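Local coordinates for protein LAE5 (Uncultured bacterium, PDB 5JD3) that probably hydrolyses ester bonds, as a serine esterase of the GDSL-like lipase/acylhydrolase family, at residues V116-F120 and A168-M173. Sequence-based numbering, arbitrary orientation.
Sequences VWRQF and AMRARM
Phe120 pushes its ring against the first turn of helix 168-187, and Met169 covers one face of it: CB of Met169 stands 3.9 Å from the centroid of the Phe120 ring, almost straight above it. The ring tip fills a hollow lined by Ala168 CB, the Ala168 carbonyl and Arg172 CB; CZ of Phe120 comes within 3.3 Å of O of Ala168, and Arg172 closes the ring edge with CB and CG near the ring plane. With CG anti to the backbone N (chi1 175°) and the chain extended beyond it, Met169 runs on past Phe120 to Trp117. CE of Met169 lies 3.4 Å from CD1 of Trp117, over the five-membered ring, while SD passes obliquely by both aromatic rings in Met-aromatic contacts. One turn earlier Val116 is the bump: CG1 of Val116 sits 3.7 Å from CG of Arg172, and CG2 touches SD of Met173. The Met173 chain, bent at chi2 and chi3, brings CE to CB and CG1 of Val116. On the flank of this apolar seam NH2 of Arg172 donates a bent bond to OE1 of Gln119 over 2.9 Å, onto a lone pair in the carbonyl plane but tilted from the guanidinium plane; NE adds a weak bond, and amide and guanidinium planes stand 86° apart. Tyr176 OH and the Asp115 carbonyl bind NE2 of Gln119, fixing the amide's rotation. The axes of segments 116-120 and 168-173 run roughly antiparallel (152°), 10.0 Å apart at their closest. Trp117 also touches the Ser36-His216-Asp213 cluster, consistent with this helix pair flanking the probable catalytic triad of a GDSL (SGNH) hydrolase with a three-layer alpha/beta/alpha fold.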
ATOM      1  N   VAL A 116      -9.706  -8.695  -3.542  1.00 32.10           N
ATOM      2  CA  VAL A 116     -10.570  -9.440  -2.636  1.00 32.01           C
ATOM      3  C   VAL A 116     -11.998  -8.900  -2.662  1.00 30.84           C
ATOM      4  O   VAL A 116     -12.962  -9.667  -2.668  1.00 29.88           O
ATOM      5  CB  VAL A 116     -10.034  -9.389  -1.186  1.00 31.47           C
ATOM      6  CG1 VAL A 116     -11.021 -10.026  -0.220  1.00 24.46           C
ATOM      7  CG2 VAL A 116      -8.677 -10.067  -1.097  1.00 28.26           C
ATOM      8  N   TRP A 117     -12.121  -7.576  -2.694  1.00 30.13           N
ATOM      9  CA  TRP A 117     -13.410  -6.906  -2.550  1.00 29.50           C
ATOM     10  C   TRP A 117     -14.417  -7.273  -3.640  1.00 29.31           C
ATOM     11  O   TRP A 117     -15.607  -7.425  -3.362  1.00 31.97           O
ATOM     12  CB  TRP A 117     -13.212  -5.389  -2.533  1.00 28.61           C
ATOM     13  CG  TRP A 117     -14.256  -4.654  -1.751  1.00 30.14           C
ATOM     14  CD1 TRP A 117     -15.392  -5.177  -1.207  1.00 28.05           C
ATOM     15  CD2 TRP A 117     -14.255  -3.262  -1.417  1.00 34.59           C
ATOM     16  NE1 TRP A 117     -16.102  -4.197  -0.557  1.00 27.28           N
ATOM     17  CE2 TRP A 117     -15.426  -3.012  -0.671  1.00 34.99           C
ATOM     18  CE3 TRP A 117     -13.382  -2.203  -1.678  1.00 36.28           C
ATOM     19  CZ2 TRP A 117     -15.743  -1.746  -0.185  1.00 39.74           C
ATOM     20  CZ3 TRP A 117     -13.700  -0.946  -1.194  1.00 38.94           C
ATOM     21  CH2 TRP A 117     -14.870  -0.729  -0.455  1.00 39.18           C
ATOM     22  N   ARG A 118     -13.941  -7.417  -4.874  1.00 28.08           N
ATOM     23  CA  ARG A 118     -14.824  -7.687  -6.005  1.00 24.07           C
ATOM     24  C   ARG A 118     -15.492  -9.054  -5.907  1.00 25.46           C
ATOM     25  O   ARG A 118     -16.559  -9.276  -6.483  1.00 24.18           O
ATOM     26  CB  ARG A 118     -14.055  -7.577  -7.322  1.00 19.94           C
ATOM     27  CG  ARG A 118     -13.503  -6.188  -7.620  1.00 21.06           C
ATOM     28  CD  ARG A 118     -14.607  -5.157  -7.839  1.00 23.07           C
ATOM     29  NE  ARG A 118     -15.076  -4.564  -6.589  1.00 25.47           N
ATOM     30  CZ  ARG A 118     -14.495  -3.532  -5.985  1.00 26.44           C
ATOM     31  NH1 ARG A 118     -14.992  -3.059  -4.851  1.00 23.37           N
ATOM     32  NH2 ARG A 118     -13.416  -2.974  -6.517  1.00 23.66           N
ATOM     33  N   GLN A 119     -14.869  -9.966  -5.169  1.00 24.27           N
ATOM     34  CA  GLN A 119     -15.421 -11.302  -4.991  1.00 28.11           C
ATOM     35  C   GLN A 119     -16.634 -11.283  -4.065  1.00 29.18           C
ATOM     36  O   GLN A 119     -17.331 -12.288  -3.927  1.00 36.78           O
ATOM     37  CB  GLN A 119     -14.355 -12.252  -4.437  1.00 30.25           C
ATOM     38  CG  GLN A 119     -13.083 -12.311  -5.268  1.00 29.65           C
ATOM     39  CD  GLN A 119     -12.038 -13.230  -4.668  1.00 35.63           C
ATOM     40  OE1 GLN A 119     -12.354 -14.311  -4.171  1.00 39.78           O
ATOM     41  NE2 GLN A 119     -10.780 -12.802  -4.711  1.00 32.40           N
ATOM     42  N   PHE A 120     -16.891 -10.136  -3.440  1.00 25.06           N
ATOM     43  CA  PHE A 120     -17.975 -10.035  -2.468  1.00 28.36           C
ATOM     44  C   PHE A 120     -19.055  -9.012  -2.838  1.00 28.84           C
ATOM     45  O   PHE A 120     -20.231  -9.231  -2.550  1.00 34.00           O
ATOM     46  CB  PHE A 120     -17.404  -9.714  -1.085  1.00 26.96           C
ATOM     47  CG  PHE A 120     -16.573 -10.824  -0.505  1.00 26.17           C
ATOM     48  CD1 PHE A 120     -17.176 -11.893   0.137  1.00 28.67           C
ATOM     49  CD2 PHE A 120     -15.192 -10.803  -0.607  1.00 27.91           C
ATOM     50  CE1 PHE A 120     -16.418 -12.920   0.669  1.00 33.60           C
ATOM     51  CE2 PHE A 120     -14.427 -11.827  -0.076  1.00 30.18           C
ATOM     52  CZ  PHE A 120     -15.042 -12.887   0.561  1.00 31.47           C
ATOM     53  N   ALA A 168     -16.424 -13.536   6.191  1.00 33.97           N
ATOM     54  CA  ALA A 168     -16.015 -14.109   4.910  1.00 31.45           C
ATOM     55  C   ALA A 168     -14.977 -13.261   4.179  1.00 28.92           C
ATOM     56  O   ALA A 168     -14.033 -13.796   3.598  1.00 29.51           O
ATOM     57  CB  ALA A 168     -17.232 -14.319   4.022  1.00 34.63           C
ATOM     58  N   MET A 169     -15.146 -11.944   4.215  1.00 23.83           N
ATOM     59  CA  MET A 169     -14.229 -11.047   3.519  1.00 28.51           C
ATOM     60  C   MET A 169     -12.950 -10.797   4.320  1.00 27.82           C
ATOM     61  O   MET A 169     -11.866 -10.696   3.747  1.00 27.61           O
ATOM     62  CB  MET A 169     -14.919  -9.719   3.199  1.00 27.04           C
ATOM     63  CG  MET A 169     -13.991  -8.690   2.576  1.00 27.13           C
ATOM     64  SD  MET A 169     -14.837  -7.431   1.606  1.00 29.32           S
ATOM     65  CE  MET A 169     -13.516  -6.237   1.413  1.00 22.05           C
ATOM     66  N   ARG A 170     -13.077 -10.696   5.639  1.00 29.17           N
ATOM     67  CA  ARG A 170     -11.909 -10.518   6.498  1.00 28.20           C
ATOM     68  C   ARG A 170     -11.005 -11.744   6.431  1.00 29.37           C
ATOM     69  O   ARG A 170      -9.784 -11.621   6.327  1.00 24.09           O
ATOM     70  CB  ARG A 170     -12.330 -10.251   7.946  1.00 24.12           C
ATOM     71  CG  ARG A 170     -11.174 -10.284   8.940  1.00 26.67           C
ATOM     72  CD  ARG A 170     -10.114  -9.242   8.605  1.00 24.43           C
ATOM     73  NE  ARG A 170      -8.825  -9.549   9.221  1.00 24.33           N
ATOM     74  CZ  ARG A 170      -8.411  -9.056  10.385  1.00 27.94           C
ATOM     75  NH1 ARG A 170      -7.220  -9.395  10.859  1.00 26.13           N
ATOM     76  NH2 ARG A 170      -9.182  -8.225  11.073  1.00 24.35           N
ATOM     77  N   ALA A 171     -11.613 -12.924   6.488  1.00 23.16           N
ATOM     78  CA  ALA A 171     -10.868 -14.175   6.401  1.00 29.52           C
ATOM     79  C   ALA A 171     -10.226 -14.326   5.028  1.00 30.00           C
ATOM     80  O   ALA A 171      -9.116 -14.844   4.905  1.00 23.60           O
ATOM     81  CB  ALA A 171     -11.777 -15.357   6.694  1.00 30.27           C
ATOM     82  N   ARG A 172     -10.933 -13.868   3.999  1.00 26.95           N
ATOM     83  CA  ARG A 172     -10.418 -13.890   2.636  1.00 23.08           C
ATOM     84  C   ARG A 172      -9.280 -12.889   2.484  1.00 26.60           C
ATOM     85  O   ARG A 172      -8.287 -13.158   1.809  1.00 28.81           O
ATOM     86  CB  ARG A 172     -11.531 -13.577   1.633  1.00 24.53           C
ATOM     87  CG  ARG A 172     -11.138 -13.737   0.172  1.00 29.95           C
ATOM     88  CD  ARG A 172     -10.962 -15.200  -0.199  1.00 36.39           C
ATOM     89  NE  ARG A 172     -10.963 -15.403  -1.645  1.00 39.34           N
ATOM     90  CZ  ARG A 172     -10.799 -16.583  -2.234  1.00 41.27           C
ATOM     91  NH1 ARG A 172     -10.619 -17.673  -1.500  1.00 42.20           N
ATOM     92  NH2 ARG A 172     -10.815 -16.674  -3.556  1.00 42.33           N
ATOM     93  N   MET A 173      -9.434 -11.729   3.116  1.00 22.52           N
ATOM     94  CA  MET A 173      -8.404 -10.699   3.086  1.00 22.92           C
ATOM     95  C   MET A 173      -7.150 -11.192   3.800  1.00 25.77           C
ATOM     96  O   MET A 173      -6.031 -10.831   3.436  1.00 28.30           O
ATOM     97  CB  MET A 173      -8.914  -9.406   3.726  1.00 24.37           C
ATOM     98  CG  MET A 173      -8.045  -8.189   3.454  1.00 25.90           C
ATOM     99  SD  MET A 173      -8.121  -7.643   1.734  1.00 25.22           S
ATOM    100  CE  MET A 173      -9.763  -6.926   1.673  1.00 19.91           C
TER